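Local coordinates for protein KLLA0C04147p (Kluyveromyces lactis, PDB 5H2D) that binds ergosterol through its oxysterol-binding (ORD) domain, the part captured here, and probably transfers sterols between membranes, at residues 52-57 / 171-175; 81-85 / 317-321; 123-127 / 431-435. All blocks are in the same frame, centred on the assembly; numbering follows the deposited sequence.

In the fold
The first segments of all three contacts, 52-57, 81-85 and 123-127, precede all three second segments, 171-175, 317-321 and 431-435, so the contacts cross one another along the chain. Contacts 1 and 2 both reach the curled, barrel-like run of antiparallel strands of the ORD, at strands 161-173 and 314-319, with centres about 33 Å apart on opposite sides of the chain's centre. Contact 3 reaches the C-terminal tail, its centre about 27 Å from that of contact 1 and 32 Å from that of contact 2. Together they join early loops and a helix of the ORD to its strands and tail, and contact 1 alone of the three supplies a residue, Met57, of the ergosterol pocket.

Contact 1 (52-57 / 171-175). With ERG (ergosterol), chain B.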
ATOM      1  N   MET A  52      -8.125  24.199  12.796  1.00 26.12           N
ATOM      2  CA  MET A  52      -6.821  23.788  12.279  1.00 28.84           C
ATOM      3  C   MET A  52      -6.782  23.908  10.765  1.00 23.40           C
ATOM      4  O   MET A  52      -6.182  23.085  10.067  1.00 25.57           O
ATOM      5  CB  MET A  52      -6.478  22.371  12.738  1.00 25.80           C
ATOM      6  CG  MET A  52      -6.356  22.272  14.250  1.00 27.66           C
ATOM      7  SD  MET A  52      -5.900  20.643  14.849  1.00 30.29           S
ATOM      8  CE  MET A  52      -7.299  19.697  14.248  1.00 21.87           C
ATOM      9  N   VAL A  53      -7.413  24.953  10.234  1.00 27.23           N
ATOM     10  CA  VAL A  53      -7.460  25.125   8.794  1.00 24.55           C
ATOM     11  C   VAL A  53      -6.056  25.361   8.255  1.00 27.43           C
ATOM     12  O   VAL A  53      -5.239  26.067   8.863  1.00 31.13           O
ATOM     13  CB  VAL A  53      -8.414  26.275   8.432  1.00 26.70           C
ATOM     14  CG1 VAL A  53      -8.520  26.413   6.926  1.00 29.07           C
ATOM     15  CG2 VAL A  53      -9.786  26.024   9.044  1.00 26.57           C
ATOM     16  N   GLY A  54      -5.763  24.753   7.106  1.00 31.53           N
ATOM     17  CA  GLY A  54      -4.461  24.869   6.483  1.00 28.22           C
ATOM     18  C   GLY A  54      -3.391  23.935   7.011  1.00 34.65           C
ATOM     19  O   GLY A  54      -2.265  23.970   6.496  1.00 34.70           O
ATOM     20  N   LYS A  55      -3.692  23.100   8.006  1.00 28.22           N
ATOM     21  CA  LYS A  55      -2.683  22.224   8.587  1.00 31.20           C
ATOM     22  C   LYS A  55      -2.574  20.902   7.826  1.00 27.21           C
ATOM     23  O   LYS A  55      -3.484  20.477   7.107  1.00 25.96           O
ATOM     24  CB  LYS A  55      -2.970  21.930  10.063  1.00 28.98           C
ATOM     25  CG  LYS A  55      -2.520  23.009  11.037  1.00 30.40           C
ATOM     26  CD  LYS A  55      -3.390  24.249  10.899  1.00 35.56           C
ATOM     27  CE  LYS A  55      -3.106  25.272  11.994  1.00 40.39           C
ATOM     28  NZ  LYS A  55      -4.181  26.311  12.073  1.00 37.55           N
ATOM     29  N   ASP A  56      -1.422  20.263   8.003  1.00 29.00           N
ATOM     30  CA  ASP A  56      -1.085  18.944   7.503  1.00 28.04           C
ATOM     31  C   ASP A  56      -1.611  17.879   8.466  1.00 22.84           C
ATOM     32  O   ASP A  56      -1.888  18.149   9.635  1.00 27.19           O
ATOM     33  CB  ASP A  56       0.437  18.853   7.357  1.00 33.57           C
ATOM     34  CG  ASP A  56       0.898  17.565   6.736  1.00 36.12           C
ATOM     35  OD1 ASP A  56       1.096  16.586   7.484  1.00 40.13           O
ATOM     36  OD2 ASP A  56       1.096  17.537   5.499  1.00 43.27           O
ATOM     37  N   MET A  57      -1.772  16.657   7.952  1.00 21.51           N
ATOM     38  CA  MET A  57      -2.203  15.552   8.805  1.00 20.17           C
ATOM     39  C   MET A  57      -1.268  15.360   9.994  1.00 24.31           C
ATOM     40  O   MET A  57      -1.718  15.051  11.103  1.00 23.24           O
ATOM     41  CB  MET A  57      -2.289  14.277   7.968  1.00 23.13           C
ATOM     42  CG  MET A  57      -2.169  12.987   8.733  1.00 25.73           C
ATOM     43  SD  MET A  57      -2.421  11.608   7.599  1.00 24.69           S
ATOM     44  CE  MET A  57      -0.798  11.443   6.830  1.00 22.44           C
ATOM     45  N   SER A 171      -0.319  16.131   2.449  1.00 15.73           N
ATOM     46  CA  SER A 171      -1.716  16.339   2.815  1.00 15.92           C
ATOM     47  C   SER A 171      -1.982  17.790   3.198  1.00 17.66           C
ATOM     48  O   SER A 171      -1.081  18.532   3.605  1.00 17.49           O
ATOM     49  CB  SER A 171      -2.132  15.432   3.982  1.00 17.20           C
ATOM     50  OG  SER A 171      -1.479  15.821   5.179  1.00 19.89           O
ATOM     51  N   LYS A 172      -3.255  18.174   3.100  1.00 15.24           N
ATOM     52  CA  LYS A 172      -3.642  19.555   3.365  1.00 18.86           C
ATOM     53  C   LYS A 172      -5.141  19.637   3.597  1.00 16.92           C
ATOM     54  O   LYS A 172      -5.923  19.197   2.747  1.00 17.72           O
ATOM     55  CB  LYS A 172      -3.246  20.453   2.192  1.00 22.70           C
ATOM     56  CG  LYS A 172      -3.699  21.899   2.340  1.00 26.89           C
ATOM     57  CD  LYS A 172      -2.995  22.574   3.491  1.00 28.79           C
ATOM     58  CE  LYS A 172      -2.496  23.954   3.077  1.00 36.46           C
ATOM     59  NZ  LYS A 172      -1.548  23.871   1.926  1.00 40.36           N
ATOM     60  N   PHE A 173      -5.540  20.218   4.727  1.00 16.79           N
ATOM     61  CA  PHE A 173      -6.939  20.540   4.980  1.00 17.35           C
ATOM     62  C   PHE A 173      -7.151  22.006   4.621  1.00 19.11           C
ATOM     63  O   PHE A 173      -6.550  22.881   5.245  1.00 21.89           O
ATOM     64  CB  PHE A 173      -7.328  20.285   6.436  1.00 18.52           C
ATOM     65  CG  PHE A 173      -8.726  20.726   6.759  1.00 18.47           C
ATOM     66  CD1 PHE A 173      -9.801  20.164   6.098  1.00 15.88           C
ATOM     67  CD2 PHE A 173      -8.961  21.720   7.699  1.00 19.38           C
ATOM     68  CE1 PHE A 173     -11.109  20.574   6.380  1.00 19.44           C
ATOM     69  CE2 PHE A 173     -10.256  22.131   7.980  1.00 17.98           C
ATOM     70  CZ  PHE A 173     -11.323  21.561   7.321  1.00 17.65           C
ATOM     71  N   ASN A 174      -7.992  22.266   3.618  1.00 19.02           N
ATOM     72  CA  ASN A 174      -8.166  23.623   3.099  1.00 20.29           C
ATOM     73  C   ASN A 174      -9.383  24.345   3.675  1.00 25.73           C
ATOM     74  O   ASN A 174      -9.779  25.392   3.147  1.00 20.85           O
ATOM     75  CB  ASN A 174      -8.238  23.606   1.563  1.00 24.13           C
ATOM     76  CG  ASN A 174      -9.503  22.953   1.013  1.00 26.35           C
ATOM     77  OD1 ASN A 174     -10.378  22.519   1.752  1.00 23.16           O
ATOM     78  ND2 ASN A 174      -9.611  22.916  -0.314  1.00 32.81           N
ATOM     79  N   GLY A 175      -9.968  23.837   4.754  1.00 21.15           N
ATOM     80  CA  GLY A 175     -11.168  24.411   5.316  1.00 19.67           C
ATOM     81  C   GLY A 175     -12.452  23.812   4.793  1.00 19.05           C
ATOM     82  O   GLY A 175     -13.509  24.005   5.405  1.00 21.07           O
TER
HETATM   83  C1  ERG B1301      -4.257   5.254   0.087  1.00  9.20           C
HETATM   84  C2  ERG B1301      -3.590   4.026  -0.528  1.00  9.76           C
HETATM   85  C3  ERG B1301      -2.104   4.269  -0.519  1.00 10.84           C
HETATM   86  C4  ERG B1301      -1.608   4.479   0.912  1.00 11.30           C
HETATM   87  C5  ERG B1301      -2.351   5.490   1.608  1.00 10.61           C
HETATM   88  C6  ERG B1301      -1.703   6.261   2.563  1.00 10.14           C
HETATM   89  C7  ERG B1301      -2.365   7.225   3.340  1.00 11.51           C
HETATM   90  C8  ERG B1301      -3.737   7.445   3.189  1.00  9.91           C
HETATM   91  C9  ERG B1301      -4.392   6.839   2.077  1.00 10.00           C
HETATM   92  C10 ERG B1301      -3.767   5.536   1.514  1.00 10.36           C
HETATM   93  C11 ERG B1301      -5.968   6.722   2.236  1.00 11.85           C
HETATM   94  C12 ERG B1301      -6.596   7.938   2.925  1.00 11.14           C
HETATM   95  C13 ERG B1301      -5.863   8.162   4.264  1.00 10.89           C
HETATM   96  C14 ERG B1301      -4.413   8.528   3.874  1.00  9.71           C
HETATM   97  C15 ERG B1301      -3.842   8.990   5.199  1.00 11.42           C
HETATM   98  C16 ERG B1301      -5.018   9.753   5.874  1.00 10.00           C
HETATM   99  C17 ERG B1301      -6.247   9.467   4.969  1.00 10.55           C
HETATM  100  C18 ERG B1301      -5.970   6.952   5.219  1.00 10.93           C
HETATM  101  C19 ERG B1301      -4.212   4.379   2.451  1.00 10.28           C
HETATM  102  C20 ERG B1301      -7.529   9.487   5.834  1.00 11.72           C
HETATM  103  C21 ERG B1301      -8.804   9.138   5.075  1.00 13.03           C
HETATM  104  C22 ERG B1301      -7.646  10.907   6.372  1.00 12.25           C
HETATM  105  C23 ERG B1301      -7.498  11.177   7.836  1.00 13.49           C
HETATM  106  C24 ERG B1301      -7.585  12.615   8.349  1.00 12.13           C
HETATM  107  C25 ERG B1301      -8.405  12.618   9.646  1.00 13.74           C
HETATM  108  C26 ERG B1301      -9.816  12.111   9.327  1.00 15.98           C
HETATM  109  C27 ERG B1301      -8.542  14.025  10.250  1.00 16.98           C
HETATM  110  C28 ERG B1301      -6.162  13.079   8.589  1.00 11.57           C
HETATM  111  O1  ERG B1301      -1.395   3.139  -1.144  1.00 12.53           O
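Gly54 and Lys55 hold the backbone of Phe173 from both its polar groups: Gly54 N donates to Phe173 O (2.8 Å), while Phe173 N donates to Lys55 O (3.2 Å). Gly54 is the third residue of a type II turn from Met52 to Lys55, whose backbone angles there call for glycine. A second polar cluster centres on Ser171 OG, which takes a nearly straight bond from Met57 N (2.9 Å, 167°) and gives a weak one to Asp56 OD2 (3.1 Å); Asp56 OD1 accepts from Thr58 N. With chi1 at 68°, the hydroxyl is set between the backbone N and the carbonyl carbon of Ser171, where it meets both Met57 N and Asp56 OD2. Van der Waals contacts gather round the Phe173 ring: Gly175 N lies over the centre of one face and Met52 O meets the edge, while Val53 CG2 makes the apolar side-chain contact with Phe173 CE2 at 4.1 Å. Met57 stretches away until its SD reaches C16 of ergosterol (3.6 Å). Phe173 packs on Trp46 and Leu49 of helix 45-49, the Lys172 backbone is hydrogen-bonded to that of Asp179 in strand 178-190, and Met57 and Ser171 touch Phe180 of that strand.

Contact 2 (81-85 / 317-321); sequences EYADL and VWHVN
Tyr82 and Trp318 form a T-shaped pair, the indole presenting its edge to the phenol face with the planes at 89° and the phenol and pyrrole-ring centroids 4.3 Å apart. The pyrrole nitrogen leads: Trp318 NE1 stands 3.1 Å above the middle of the Tyr82 ring, an approach in which the polar N-H edge would be favoured by the pi cloud. CD1 of Trp318 follows, 3.7 Å from Tyr82 CD1. The other face of the phenol is covered toward its rim by CG of the preceding Glu81, so the ring is sandwiched between an aromatic edge and an aliphatic chain.

At its far end the ring meets Asn321. The backbone N of Asn321 lies in the plane of the phenol and donates an almost straight bond to Tyr82 OH (2.8 Å, 173°). The Asn321 amide, moderately inclined to the ring, brings ND2 to 3.2 Å from Tyr82 CE1. Asn321 ND2 also donates to the anti side of Glu81 OE2 (3.0 Å), somewhat out of the carboxylate plane, and donates a second hydrogen bond to a water, which in turn donates to Glu81 O; this fixes the turn of the amide. Glu81 can reach it because its chain runs fully extended, with CG opposite the backbone N (chi1 -179°).

Deeper in, Leu85 of helix 84-90 sets CD2 against Val317 O and CD1 obliquely against the indole. Ile104 and Ser108 of helix 95-108 also touch Trp318. The site joins segment 81-85 to the end of strand 314-319, where Val317 and Trp318 both face Val277 of strand 276-281 in a classic beta bulge.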
ATOM      1  N   GLU A  81      -3.462  -6.521  -0.973  1.00 10.54           N
ATOM      2  CA  GLU A  81      -4.618  -7.329  -0.594  1.00 10.06           C
ATOM      3  C   GLU A  81      -5.039  -8.265  -1.722  1.00 12.18           C
ATOM      4  O   GLU A  81      -5.398  -9.422  -1.473  1.00 13.53           O
ATOM      5  CB  GLU A  81      -5.794  -6.436  -0.188  1.00 11.81           C
ATOM      6  CG  GLU A  81      -7.014  -7.235   0.229  1.00 11.29           C
ATOM      7  CD  GLU A  81      -8.132  -6.366   0.813  1.00 14.48           C
ATOM      8  OE1 GLU A  81      -7.939  -5.142   0.977  1.00 13.84           O
ATOM      9  OE2 GLU A  81      -9.218  -6.906   1.106  1.00 14.39           O
ATOM     10  N   TYR A  82      -5.005  -7.786  -2.962  1.00 11.55           N
ATOM     11  CA  TYR A  82      -5.429  -8.580  -4.116  1.00 12.18           C
ATOM     12  C   TYR A  82      -4.252  -8.903  -5.033  1.00 14.75           C
ATOM     13  O   TYR A  82      -4.372  -8.873  -6.258  1.00 13.58           O
ATOM     14  CB  TYR A  82      -6.530  -7.850  -4.882  1.00 12.94           C
ATOM     15  CG  TYR A  82      -7.727  -7.508  -4.010  1.00 12.35           C
ATOM     16  CD1 TYR A  82      -8.769  -8.418  -3.831  1.00 12.77           C
ATOM     17  CD2 TYR A  82      -7.819  -6.277  -3.365  1.00 12.79           C
ATOM     18  CE1 TYR A  82      -9.872  -8.121  -3.035  1.00 14.43           C
ATOM     19  CE2 TYR A  82      -8.921  -5.965  -2.575  1.00 12.86           C
ATOM     20  CZ  TYR A  82      -9.934  -6.887  -2.397  1.00 15.27           C
ATOM     21  OH  TYR A  82     -11.017  -6.561  -1.608  1.00 14.25           O
ATOM     22  N   ALA A  83      -3.098  -9.205  -4.442  1.00 15.14           N
ATOM     23  CA  ALA A  83      -1.886  -9.480  -5.199  1.00 15.32           C
ATOM     24  C   ALA A  83      -1.992 -10.728  -6.077  1.00 16.92           C
ATOM     25  O   ALA A  83      -1.147 -10.894  -6.962  1.00 16.64           O
ATOM     26  CB  ALA A  83      -0.696  -9.616  -4.244  1.00 16.63           C
ATOM     27  N   ASP A  84      -2.990 -11.595  -5.854  1.00 17.18           N
ATOM     28  CA  ASP A  84      -3.234 -12.702  -6.785  1.00 18.31           C
ATOM     29  C   ASP A  84      -3.337 -12.200  -8.216  1.00 19.86           C
ATOM     30  O   ASP A  84      -3.002 -12.928  -9.161  1.00 20.08           O
ATOM     31  CB  ASP A  84      -4.519 -13.453  -6.409  1.00 20.45           C
ATOM     32  CG  ASP A  84      -4.343 -14.374  -5.202  1.00 28.43           C
ATOM     33  OD1 ASP A  84      -3.202 -14.541  -4.737  1.00 29.41           O
ATOM     34  OD2 ASP A  84      -5.353 -14.942  -4.721  1.00 34.48           O
ATOM     35  N   LEU A  85      -3.817 -10.965  -8.401  1.00 14.67           N
ATOM     36  CA  LEU A  85      -3.937 -10.400  -9.744  1.00 14.74           C
ATOM     37  C   LEU A  85      -2.601 -10.374 -10.466  1.00 17.18           C
ATOM     38  O   LEU A  85      -2.564 -10.439 -11.703  1.00 17.23           O
ATOM     39  CB  LEU A  85      -4.520  -8.985  -9.683  1.00 13.98           C
ATOM     40  CG  LEU A  85      -5.994  -8.923  -9.304  1.00 13.42           C
ATOM     41  CD1 LEU A  85      -6.411  -7.508  -8.938  1.00 15.80           C
ATOM     42  CD2 LEU A  85      -6.849  -9.443 -10.448  1.00 17.60           C
ATOM     43  N   VAL A 317     -12.928  -9.175 -13.547  1.00 18.68           N
ATOM     44  CA  VAL A 317     -11.513  -9.223 -13.218  1.00 18.21           C
ATOM     45  C   VAL A 317     -11.278  -9.119 -11.719  1.00 20.61           C
ATOM     46  O   VAL A 317     -10.424  -9.826 -11.170  1.00 20.95           O
ATOM     47  CB  VAL A 317     -10.721  -8.125 -13.965  1.00 18.55           C
ATOM     48  CG1 VAL A 317     -10.795  -8.342 -15.474  1.00 22.12           C
ATOM     49  CG2 VAL A 317     -11.241  -6.753 -13.605  1.00 28.60           C
ATOM     50  N   TRP A 318     -12.027  -8.254 -11.032  1.00 17.18           N
ATOM     51  CA  TRP A 318     -11.806  -8.023  -9.610  1.00 18.42           C
ATOM     52  C   TRP A 318     -13.126  -7.749  -8.898  1.00 15.38           C
ATOM     53  O   TRP A 318     -13.994  -7.053  -9.430  1.00 16.64           O
ATOM     54  CB  TRP A 318     -10.837  -6.847  -9.398  1.00 15.54           C
ATOM     55  CG  TRP A 318     -10.795  -6.406  -7.974  1.00 14.52           C
ATOM     56  CD1 TRP A 318     -10.084  -6.981  -6.957  1.00 15.63           C
ATOM     57  CD2 TRP A 318     -11.533  -5.329  -7.391  1.00 14.72           C
ATOM     58  NE1 TRP A 318     -10.337  -6.326  -5.776  1.00 13.95           N
ATOM     59  CE2 TRP A 318     -11.218  -5.303  -6.016  1.00 14.05           C
ATOM     60  CE3 TRP A 318     -12.427  -4.383  -7.896  1.00 16.64           C
ATOM     61  CZ2 TRP A 318     -11.756  -4.358  -5.143  1.00 14.60           C
ATOM     62  CZ3 TRP A 318     -12.967  -3.442  -7.027  1.00 18.16           C
ATOM     63  CH2 TRP A 318     -12.631  -3.445  -5.664  1.00 16.78           C
ATOM     64  N   HIS A 319     -13.267  -8.291  -7.687  1.00 17.38           N
ATOM     65  CA  HIS A 319     -14.392  -7.965  -6.822  1.00 17.70           C
ATOM     66  C   HIS A 319     -13.895  -7.806  -5.394  1.00 15.99           C
ATOM     67  O   HIS A 319     -12.992  -8.528  -4.966  1.00 17.13           O
ATOM     68  CB  HIS A 319     -15.479  -9.052  -6.868  1.00 21.25           C
ATOM     69  CG  HIS A 319     -16.784  -8.626  -6.270  1.00 28.08           C
ATOM     70  ND1 HIS A 319     -16.966  -8.469  -4.910  1.00 24.65           N
ATOM     71  CD2 HIS A 319     -17.972  -8.324  -6.846  1.00 29.15           C
ATOM     72  CE1 HIS A 319     -18.210  -8.090  -4.676  1.00 26.74           C
ATOM     73  NE2 HIS A 319     -18.840  -7.990  -5.833  1.00 28.94           N
ATOM     74  N   VAL A 320     -14.507  -6.874  -4.661  1.00 16.78           N
ATOM     75  CA  VAL A 320     -14.092  -6.590  -3.289  1.00 16.57           C
ATOM     76  C   VAL A 320     -14.351  -7.796  -2.396  1.00 19.61           C
ATOM     77  O   VAL A 320     -15.357  -8.510  -2.547  1.00 20.79           O
ATOM     78  CB  VAL A 320     -14.821  -5.338  -2.767  1.00 16.82           C
ATOM     79  CG1 VAL A 320     -16.306  -5.603  -2.622  1.00 20.27           C
ATOM     80  CG2 VAL A 320     -14.224  -4.876  -1.435  1.00 15.71           C
ATOM     81  N   ASN A 321     -13.441  -8.030  -1.454  1.00 15.11           N
ATOM     82  CA  ASN A 321     -13.637  -9.058  -0.446  1.00 16.68           C
ATOM     83  C   ASN A 321     -14.813  -8.704   0.454  1.00 18.13           C
ATOM     84  O   ASN A 321     -15.121  -7.528   0.683  1.00 18.66           O
ATOM     85  CB  ASN A 321     -12.369  -9.229   0.400  1.00 17.92           C
ATOM     86  CG  ASN A 321     -11.259  -9.943  -0.348  1.00 17.11           C
ATOM     87  OD1 ASN A 321     -11.517 -10.879  -1.102  1.00 19.07           O
ATOM     88  ND2 ASN A 321     -10.020  -9.501  -0.157  1.00 15.72           N
TER
HETATM   89  O   HOH W   1      -7.858 -10.893  -1.360  1.00 18.98           O

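Contact 3 (123-127 / 431-435); sequences PLLGE and EGDIF
Glu127 OE2 is gripped by two groups: it accepts the backbone N of Leu124 (2.9 Å, 158°) on its anti side, 26° out of the carboxylate plane, and forms a salt bridge with Arg356 NH1. OE1 takes a hydrogen bond from Thr353, so both carboxylate oxygens of this buried residue are engaged. The OE2 bond spans a type II turn from Leu124 to Glu127 that is also closed by Glu127 N to Leu124 O (2.9 Å).

Across the contact everything is van der Waals. The closest approach is Leu124 CD1 to Ile434 O at 3.3 Å. Ile434 reaches over the turn, its CD1 3.5 Å from Glu127 CA. CG1 of Ile434 sits between the backbone N and the carbonyl carbon (chi1 58°), a placement that aims CD1 at the turn. The C-terminal Phe435 turns its ring edge to the loop: CD1 meets Leu124 CD1 at 3.7 Å, and CZ meets Glu127 CG at 4.0 Å, with the carboxylate and ring planes nearly perpendicular. With an alanine at Glu127, Arg356 would probably lose its charged mate, the Leu124 N-H and Thr353 OG1 an acceptor, and a gap would open beside the Phe435 edge.

Leu124 also packs on Val377 and Gln381 of helix 367-390, whose Arg376 and Arg380 hold Phe435 O. The backbones of Gly126 and Glu127 are hydrogen-bonded to Gln144 of strand 138-146, and Glu127 touches Leu73 of helix 72-77.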
ATOM      1  N   PRO A 123       4.702   6.834  11.267  1.00  8.33           N
ATOM      2  CA  PRO A 123       5.758   5.924  11.728  1.00  9.59           C
ATOM      3  C   PRO A 123       6.947   6.696  12.274  1.00  9.19           C
ATOM      4  O   PRO A 123       7.283   7.781  11.790  1.00 11.15           O
ATOM      5  CB  PRO A 123       6.129   5.134  10.469  1.00 10.22           C
ATOM      6  CG  PRO A 123       4.947   5.299   9.541  1.00  8.70           C
ATOM      7  CD  PRO A 123       4.473   6.713   9.814  1.00  7.55           C
ATOM      8  N   LEU A 124       7.570   6.134  13.308  1.00  9.11           N
ATOM      9  CA  LEU A 124       8.793   6.741  13.821  1.00  8.58           C
ATOM     10  C   LEU A 124       9.905   6.609  12.789  1.00  9.80           C
ATOM     11  O   LEU A 124       9.916   5.692  11.962  1.00 10.24           O
ATOM     12  CB  LEU A 124       9.215   6.082  15.134  1.00 10.80           C
ATOM     13  CG  LEU A 124       8.172   6.114  16.251  1.00 11.50           C
ATOM     14  CD1 LEU A 124       8.726   5.428  17.486  1.00 15.36           C
ATOM     15  CD2 LEU A 124       7.750   7.535  16.597  1.00 14.55           C
ATOM     16  N   LEU A 125      10.849   7.549  12.830  1.00 10.33           N
ATOM     17  CA  LEU A 125      12.018   7.435  11.967  1.00  9.65           C
ATOM     18  C   LEU A 125      12.762   6.137  12.281  1.00  8.76           C
ATOM     19  O   LEU A 125      13.132   5.890  13.432  1.00 12.73           O
ATOM     20  CB  LEU A 125      12.928   8.648  12.160  1.00 11.06           C
ATOM     21  CG  LEU A 125      14.163   8.693  11.250  1.00 10.61           C
ATOM     22  CD1 LEU A 125      13.802   8.753   9.756  1.00 13.09           C
ATOM     23  CD2 LEU A 125      15.025   9.890  11.657  1.00 15.43           C
ATOM     24  N   GLY A 126      12.966   5.309  11.256  1.00 10.05           N
ATOM     25  CA  GLY A 126      13.611   4.031  11.449  1.00 11.72           C
ATOM     26  C   GLY A 126      12.661   2.901  11.772  1.00 11.39           C
ATOM     27  O   GLY A 126      13.094   1.744  11.827  1.00 11.38           O
ATOM     28  N   GLU A 127      11.378   3.195  11.977  1.00  9.62           N
ATOM     29  CA  GLU A 127      10.405   2.131  12.171  1.00  8.44           C
ATOM     30  C   GLU A 127      10.361   1.251  10.926  1.00  8.87           C
ATOM     31  O   GLU A 127      10.544   1.723   9.801  1.00  9.59           O
ATOM     32  CB  GLU A 127       9.026   2.727  12.454  1.00  9.79           C
ATOM     33  CG  GLU A 127       7.986   1.701  12.922  1.00 10.40           C
ATOM     34  CD  GLU A 127       6.677   2.314  13.418  1.00 11.52           C
ATOM     35  OE1 GLU A 127       5.645   1.606  13.385  1.00 11.18           O
ATOM     36  OE2 GLU A 127       6.670   3.477  13.863  1.00 11.77           O
ATOM     37  N   GLU A 431      19.323  -3.827  16.170  1.00 29.93           N
ATOM     38  CA  GLU A 431      19.082  -3.008  14.979  1.00 25.54           C
ATOM     39  C   GLU A 431      17.962  -2.005  15.268  1.00 28.92           C
ATOM     40  O   GLU A 431      16.837  -2.114  14.776  1.00 29.31           O
ATOM     41  CB  GLU A 431      18.745  -3.886  13.782  1.00 25.04           C
ATOM     42  CG  GLU A 431      19.910  -4.730  13.265  1.00 27.62           C
ATOM     43  CD  GLU A 431      20.981  -3.908  12.569  1.00 29.67           C
ATOM     44  OE1 GLU A 431      21.973  -4.502  12.094  1.00 34.47           O
ATOM     45  OE2 GLU A 431      20.834  -2.670  12.482  1.00 30.26           O
ATOM     46  N   GLY A 432      18.290  -1.021  16.087  1.00 29.12           N
ATOM     47  CA  GLY A 432      17.367   0.062  16.363  1.00 27.91           C
ATOM     48  C   GLY A 432      16.805  -0.002  17.777  1.00 25.51           C
ATOM     49  O   GLY A 432      16.673  -1.078  18.380  1.00 31.31           O
ATOM     50  N   ASP A 433      16.463   1.164  18.314  1.00 21.75           N
ATOM     51  CA  ASP A 433      15.909   1.279  19.667  1.00 21.99           C
ATOM     52  C   ASP A 433      15.041   2.544  19.688  1.00 23.33           C
ATOM     53  O   ASP A 433      15.519   3.631  20.017  1.00 24.30           O
ATOM     54  CB  ASP A 433      17.021   1.320  20.703  1.00 26.73           C
ATOM     55  CG  ASP A 433      16.505   1.519  22.118  1.00 29.50           C
ATOM     56  OD1 ASP A 433      15.283   1.356  22.357  1.00 26.67           O
ATOM     57  OD2 ASP A 433      17.338   1.825  22.998  1.00 33.84           O
ATOM     58  N   ILE A 434      13.770   2.391  19.303  1.00 16.18           N
ATOM     59  CA  ILE A 434      12.913   3.547  19.033  1.00 13.15           C
ATOM     60  C   ILE A 434      11.606   3.521  19.817  1.00 16.40           C
ATOM     61  O   ILE A 434      10.873   4.517  19.819  1.00 17.53           O
ATOM     62  CB  ILE A 434      12.616   3.662  17.522  1.00 14.97           C
ATOM     63  CG1 ILE A 434      11.942   2.386  17.008  1.00 14.73           C
ATOM     64  CG2 ILE A 434      13.902   3.967  16.749  1.00 18.17           C
ATOM     65  CD1 ILE A 434      11.513   2.454  15.518  1.00 13.16           C
ATOM     66  N   PHE A 435      11.291   2.403  20.477  1.00 16.12           N
ATOM     67  CA  PHE A 435      10.028   2.288  21.215  1.00 15.09           C
ATOM     68  C   PHE A 435      10.235   2.358  22.730  1.00 21.98           C
ATOM     69  O   PHE A 435      11.040   3.155  23.209  1.00 22.02           O
ATOM     70  CB  PHE A 435       9.303   0.981  20.872  1.00 13.62           C
ATOM     71  CG  PHE A 435       8.913   0.840  19.408  1.00 13.36           C
ATOM     72  CD1 PHE A 435       8.464   1.931  18.668  1.00 14.04           C
ATOM     73  CD2 PHE A 435       9.005  -0.395  18.787  1.00 13.69           C
ATOM     74  CE1 PHE A 435       8.100   1.776  17.337  1.00 12.79           C
ATOM     75  CE2 PHE A 435       8.657  -0.557  17.454  1.00 13.16           C
ATOM     76  CZ  PHE A 435       8.208   0.538  16.728  1.00 12.35           C
TER